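Local atomic coordinates of uncharacterized protein XCC1541 (PDB entry 2QJW), a protein that is of unknown function but probably acts as a serine hydrolase of the alpha/beta hydrolase superfamily. Residues A[98-103]-A[120-125]; A[84-89]-A[111-116]. One frame throughout, in Å; residues are numbered along the deposited sequence.

How the contacts relate
Contact 1 pairs two neighbouring parallel strands of the central sheet, and contact 2 fastens helix 83-92 to the loop that runs between those same strands; their centres lie about 13 Å apart. Strand 99-103 is where they meet. Ser85 OG lies 2.8 Å from Met103 O in a probable hydrogen bond, while Leu100 CD2 comes within 3.9 Å of Ala89 CA, so the helix rests on the face of the sheet that carries Leu100 and Leu102. Gly84 belongs to a GxSxG sequence consistent with a nucleophile elbow, whose Ser82 probably forms a catalytic triad with Asp130 and His156. Neither contact contains these three residues.

Contact 1. Residues A[98-103]-A[120-125]; sequences RALFLM and VPISIV
Arg98 and Pro121 meet just ahead of two adjacent, nearly parallel strands of the alpha/beta hydrolase sheet; the axes of 99-103 and 122-125 approach to 4.7 Å. The Arg98 chain bends at chi2, bringing NH1 4.0 Å from CG of Pro121, which lies at the edge of the guanidinium group, near its plane. At Ala99 the methyl group packs on Pro121 CB.

Leu100 begins the regular pairing. Its N donates to Pro121 O and its O accepts from Ser123 N, so one residue bonds to those before and after its partner Ile122, as parallel strands require. The second of these bonds is the straighter, 165° at the hydrogen against 147°. Leu100 and Ile122 lie side by side, CD2 of the leucine being 4.0 Å from CG1 of the isoleucine, on the face that also carries Leu102 and Ile124; Trp141 of helix 135-145 covers the two isoleucines.

Phe101 points to the other face. With CG anti to the backbone N (chi1 -176°), its ring leans over the neighbouring strand: CD1 and CE1 pass Ser123 OG, and CZ reaches 3.7 Å from Val125 CG2, an oblique approach. Helix 162-174 closes over this side, where Phe169 meets the Phe101 ring with the two planes inclined.

Leu102 repeats the pattern of Leu100, its N bonding to Ser123 O and its O receiving Val125 N. Its CD1 turns back along the sheet to CG2 of Ile122, a diagonal contact between the two strands on that face. Met103, a selenomethionine whose side chain leads away from the neighbouring strand, contributes mainly backbone here: its CA makes a CH...O contact with Val125 O at 3.4 Å.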
loop_
_atom_site.group_PDB
_atom_site.type_symbol
_atom_site.label_atom_id
_atom_site.label_comp_id
_atom_site.label_asym_id
_atom_site.label_seq_id
_atom_site.Cartn_x
_atom_site.Cartn_y
_atom_site.Cartn_z
ATOM N N ARG A 98 4.316 -16.414 -11.707
ATOM C CA ARG A 98 5.381 -15.830 -10.948
ATOM C C ARG A 98 4.879 -14.951 -9.795
ATOM O O ARG A 98 5.431 -14.918 -8.718
ATOM C CB ARG A 98 6.331 -15.007 -11.855
ATOM C CG ARG A 98 7.500 -14.421 -11.149
ATOM C CD ARG A 98 8.417 -15.440 -10.518
ATOM N NE ARG A 98 9.429 -14.884 -9.658
ATOM C CZ ARG A 98 9.337 -14.647 -8.374
ATOM N NH1 ARG A 98 8.222 -14.838 -7.690
ATOM N NH2 ARG A 98 10.382 -14.154 -7.733
ATOM N N ALA A 99 3.834 -14.192 -10.113
ATOM C CA ALA A 99 3.249 -13.194 -9.172
ATOM C C ALA A 99 1.949 -12.695 -9.757
ATOM O O ALA A 99 1.680 -12.873 -10.942
ATOM C CB ALA A 99 4.187 -12.004 -8.956
ATOM N N LEU A 100 1.160 -12.068 -8.886
ATOM C CA LEU A 100 -0.190 -11.639 -9.210
ATOM C C LEU A 100 -0.454 -10.221 -8.722
ATOM O O LEU A 100 -0.272 -9.942 -7.527
ATOM C CB LEU A 100 -1.142 -12.595 -8.522
ATOM C CG LEU A 100 -2.629 -12.556 -8.798
ATOM C CD1 LEU A 100 -2.953 -12.777 -10.340
ATOM C CD2 LEU A 100 -3.346 -13.580 -7.893
ATOM N N PHE A 101 -0.935 -9.347 -9.618
ATOM C CA PHE A 101 -1.247 -7.964 -9.293
ATOM C C PHE A 101 -2.732 -7.731 -9.540
ATOM O O PHE A 101 -3.206 -7.862 -10.680
ATOM C CB PHE A 101 -0.425 -6.949 -10.082
ATOM C CG PHE A 101 -0.689 -5.554 -9.674
ATOM C CD1 PHE A 101 -0.209 -5.091 -8.495
ATOM C CD2 PHE A 101 -1.429 -4.723 -10.463
ATOM C CE1 PHE A 101 -0.433 -3.763 -8.119
ATOM C CE2 PHE A 101 -1.685 -3.413 -10.075
ATOM C CZ PHE A 101 -1.197 -2.929 -8.898
ATOM N N LEU A 102 -3.455 -7.410 -8.482
ATOM C CA LEU A 102 -4.916 -7.312 -8.585
ATOM C C LEU A 102 -5.411 -5.965 -8.188
ATOM O O LEU A 102 -5.246 -5.536 -7.072
ATOM C CB LEU A 102 -5.540 -8.324 -7.662
ATOM C CG LEU A 102 -5.075 -9.778 -7.703
ATOM C CD1 LEU A 102 -5.783 -10.717 -6.682
ATOM C CD2 LEU A 102 -5.278 -10.338 -9.116
HETATM N N MSE A 103 -6.045 -5.260 -9.121
HETATM C CA MSE A 103 -6.758 -3.995 -8.843
HETATM C C MSE A 103 -8.243 -4.337 -8.621
HETATM O O MSE A 103 -8.831 -5.068 -9.410
HETATM C CB MSE A 103 -6.596 -2.975 -9.925
HETATM C CG MSE A 103 -5.122 -2.609 -10.198
HETATM SE SE MSE A 103 -4.837 -1.354 -11.579
HETATM C CE MSE A 103 -5.243 -2.532 -12.979
ATOM N N VAL A 120 1.596 -17.570 -4.426
ATOM C CA VAL A 120 2.680 -16.799 -4.963
ATOM C C VAL A 120 2.551 -15.331 -4.490
ATOM O O VAL A 120 1.548 -14.985 -3.874
ATOM C CB VAL A 120 2.672 -16.887 -6.485
ATOM C CG1 VAL A 120 2.774 -18.388 -6.906
ATOM C CG2 VAL A 120 1.436 -16.251 -7.134
ATOM N N PRO A 121 3.555 -14.487 -4.742
ATOM C CA PRO A 121 3.391 -13.064 -4.325
ATOM C C PRO A 121 2.134 -12.436 -4.941
ATOM O O PRO A 121 1.895 -12.584 -6.147
ATOM C CB PRO A 121 4.625 -12.428 -4.824
ATOM C CG PRO A 121 5.648 -13.579 -4.889
ATOM C CD PRO A 121 4.890 -14.757 -5.306
ATOM N N ILE A 122 1.318 -11.840 -4.085
ATOM C CA ILE A 122 0.086 -11.142 -4.489
ATOM C C ILE A 122 0.157 -9.730 -3.961
ATOM O O ILE A 122 0.467 -9.540 -2.772
ATOM C CB ILE A 122 -1.170 -11.828 -3.953
ATOM C CG1 ILE A 122 -1.226 -13.298 -4.458
ATOM C CG2 ILE A 122 -2.430 -11.049 -4.305
ATOM C CD1 ILE A 122 -2.277 -14.151 -3.735
ATOM N N SER A 123 -0.098 -8.764 -4.841
ATOM C CA SER A 123 -0.187 -7.357 -4.479
ATOM C C SER A 123 -1.526 -6.846 -4.982
ATOM O O SER A 123 -1.849 -7.062 -6.132
ATOM C CB SER A 123 0.968 -6.579 -5.042
ATOM O OG SER A 123 0.886 -5.217 -4.753
ATOM N N ILE A 124 -2.267 -6.165 -4.107
ATOM C CA ILE A 124 -3.626 -5.731 -4.369
ATOM C C ILE A 124 -3.690 -4.237 -4.159
ATOM O O ILE A 124 -3.126 -3.713 -3.191
ATOM C CB ILE A 124 -4.647 -6.443 -3.414
ATOM C CG1 ILE A 124 -4.525 -7.972 -3.480
ATOM C CG2 ILE A 124 -6.084 -5.966 -3.683
ATOM C CD1 ILE A 124 -5.188 -8.634 -2.281
ATOM N N VAL A 125 -4.402 -3.567 -5.047
ATOM C CA VAL A 125 -4.804 -2.150 -4.870
ATOM C C VAL A 125 -6.324 -2.138 -4.814
ATOM O O VAL A 125 -6.947 -2.544 -5.767
ATOM C CB VAL A 125 -4.283 -1.171 -5.930
ATOM C CG1 VAL A 125 -4.741 0.264 -5.646
ATOM C CG2 VAL A 125 -2.765 -1.269 -5.950
#

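Contact 2. Residues A[84-89]-A[111-116]; sequences GSYIAA and PLPALD
Tyr86 and Leu115 both place CG opposite their own backbone nitrogen (chi1 174° and -173°), and these torsions send the two side chains past each other in opposite directions. The tyrosine ring extends from helix 83-92 to the loop, while the leucine reaches back to the helix. Its CD1 does the touching: it sits 3.6 Å from Ala89 CB and also packs against CA and the ring atom CD1 of Tyr86, so one methyl group fills the angle between the helix surface and the root of the ring.

At the far end of the ring, Tyr86 OH donates to Pro113 O over 2.6 Å. The acceptor lies in the ring plane, at its edge. Seen from the carbonyl, the approach is bent to 135° at the oxygen, with the hydroxyl somewhat tilted from the carbonyl plane. The bond fixes the end of a buried ring, and Leu112 CB packs 3.6 Å from the same hydroxyl oxygen. Pro106 and Met109, earlier in the loop, also touch this tyrosine.

One turn along the helix from Ser85, Ala89 turns its methyl group to the loop, and its CB meets Asp116 O at 3.2 Å, a close approach. Asp116 starts away from the helix at its CB, and its OD1 forms a salt bridge with Arg145 NH2, while Leu115 O accepts a bond from Trp141 NE1; both partners lie in helix 135-145. The loop is thus held between two helices. Helix 83-92 begins within the GxSxG sequence, consistent with the helix that follows the nucleophile of an alpha/beta hydrolase.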
loop_
_atom_site.group_PDB
_atom_site.type_symbol
_atom_site.label_atom_id
_atom_site.label_comp_id
_atom_site.label_asym_id
_atom_site.label_seq_id
_atom_site.Cartn_x
_atom_site.Cartn_y
_atom_site.Cartn_z
ATOM N N GLY A 84 -11.165 -8.611 -14.554
ATOM C CA GLY A 84 -9.826 -9.015 -15.013
ATOM C C GLY A 84 -8.985 -9.550 -13.902
ATOM O O GLY A 84 -8.191 -10.480 -14.105
ATOM N N SER A 85 -9.128 -8.974 -12.692
ATOM C CA SER A 85 -8.436 -9.521 -11.545
ATOM C C SER A 85 -8.938 -10.897 -11.142
ATOM O O SER A 85 -8.142 -11.747 -10.769
ATOM C CB SER A 85 -8.534 -8.580 -10.336
ATOM O OG SER A 85 -7.805 -7.414 -10.587
ATOM N N TYR A 86 -10.257 -11.050 -11.187
ATOM C CA TYR A 86 -10.866 -12.313 -10.848
ATOM C C TYR A 86 -10.293 -13.386 -11.769
ATOM O O TYR A 86 -9.844 -14.410 -11.291
ATOM C CB TYR A 86 -12.353 -12.232 -11.029
ATOM C CG TYR A 86 -13.011 -13.554 -10.819
ATOM C CD1 TYR A 86 -13.241 -14.060 -9.547
ATOM C CD2 TYR A 86 -13.384 -14.321 -11.900
ATOM C CE1 TYR A 86 -13.866 -15.312 -9.323
ATOM C CE2 TYR A 86 -14.003 -15.595 -11.718
ATOM C CZ TYR A 86 -14.245 -16.086 -10.436
ATOM O OH TYR A 86 -14.835 -17.302 -10.300
ATOM N N ILE A 87 -10.252 -13.148 -13.068
ATOM C CA ILE A 87 -9.774 -14.259 -13.921
ATOM C C ILE A 87 -8.250 -14.483 -13.815
ATOM O O ILE A 87 -7.768 -15.605 -13.923
ATOM C CB ILE A 87 -10.224 -14.120 -15.391
ATOM C CG1 ILE A 87 -9.690 -12.863 -16.064
ATOM C CG2 ILE A 87 -11.758 -14.201 -15.458
ATOM C CD1 ILE A 87 -9.871 -12.875 -17.585
ATOM N N ALA A 88 -7.487 -13.419 -13.546
ATOM C CA ALA A 88 -6.047 -13.560 -13.355
ATOM C C ALA A 88 -5.798 -14.444 -12.172
ATOM O O ALA A 88 -5.000 -15.365 -12.187
ATOM C CB ALA A 88 -5.394 -12.155 -13.195
ATOM N N ALA A 89 -6.505 -14.183 -11.075
ATOM C CA ALA A 89 -6.359 -14.991 -9.894
ATOM C C ALA A 89 -6.738 -16.456 -10.123
ATOM O O ALA A 89 -5.983 -17.330 -9.782
ATOM C CB ALA A 89 -7.168 -14.352 -8.728
ATOM N N PRO A 111 -22.782 -17.499 -9.109
ATOM C CA PRO A 111 -22.644 -18.949 -9.071
ATOM C C PRO A 111 -21.254 -19.479 -9.426
ATOM O O PRO A 111 -21.019 -20.662 -9.291
ATOM C CB PRO A 111 -23.654 -19.405 -10.140
ATOM C CG PRO A 111 -23.618 -18.306 -11.106
ATOM C CD PRO A 111 -23.481 -17.061 -10.333
ATOM N N LEU A 112 -20.312 -18.612 -9.824
ATOM C CA LEU A 112 -18.957 -19.068 -10.123
ATOM C C LEU A 112 -18.105 -19.144 -8.829
ATOM O O LEU A 112 -18.499 -18.603 -7.779
ATOM C CB LEU A 112 -18.250 -18.177 -11.170
ATOM C CG LEU A 112 -18.729 -18.367 -12.629
ATOM C CD1 LEU A 112 -17.970 -17.511 -13.626
ATOM C CD2 LEU A 112 -18.612 -19.856 -13.042
ATOM N N PRO A 113 -16.987 -19.870 -8.885
ATOM C CA PRO A 113 -16.161 -19.978 -7.691
ATOM C C PRO A 113 -15.711 -18.631 -7.098
ATOM O O PRO A 113 -15.510 -17.643 -7.831
ATOM C CB PRO A 113 -14.950 -20.767 -8.175
ATOM C CG PRO A 113 -15.441 -21.533 -9.357
ATOM C CD PRO A 113 -16.464 -20.690 -9.994
ATOM N N ALA A 114 -15.649 -18.602 -5.780
ATOM C CA ALA A 114 -15.123 -17.467 -5.046
ATOM C C ALA A 114 -13.672 -17.242 -5.466
ATOM O O ALA A 114 -12.972 -18.134 -5.980
ATOM C CB ALA A 114 -15.191 -17.736 -3.573
ATOM N N LEU A 115 -13.259 -16.002 -5.294
ATOM C CA LEU A 115 -11.900 -15.619 -5.625
ATOM C C LEU A 115 -10.921 -16.483 -4.893
ATOM O O LEU A 115 -11.039 -16.682 -3.707
ATOM C CB LEU A 115 -11.662 -14.189 -5.199
ATOM C CG LEU A 115 -10.328 -13.495 -5.588
ATOM C CD1 LEU A 115 -10.186 -13.257 -7.115
ATOM C CD2 LEU A 115 -10.165 -12.243 -4.790
ATOM N N ASP A 116 -9.912 -16.987 -5.630
ATOM C CA ASP A 116 -8.794 -17.743 -5.063
ATOM C C ASP A 116 -7.607 -17.498 -5.969
ATOM O O ASP A 116 -7.758 -17.042 -7.076
ATOM C CB ASP A 116 -9.146 -19.222 -4.920
ATOM C CG ASP A 116 -8.233 -19.981 -3.994
ATOM O OD1 ASP A 116 -7.518 -19.390 -3.206
ATOM O OD2 ASP A 116 -8.344 -21.221 -4.015
#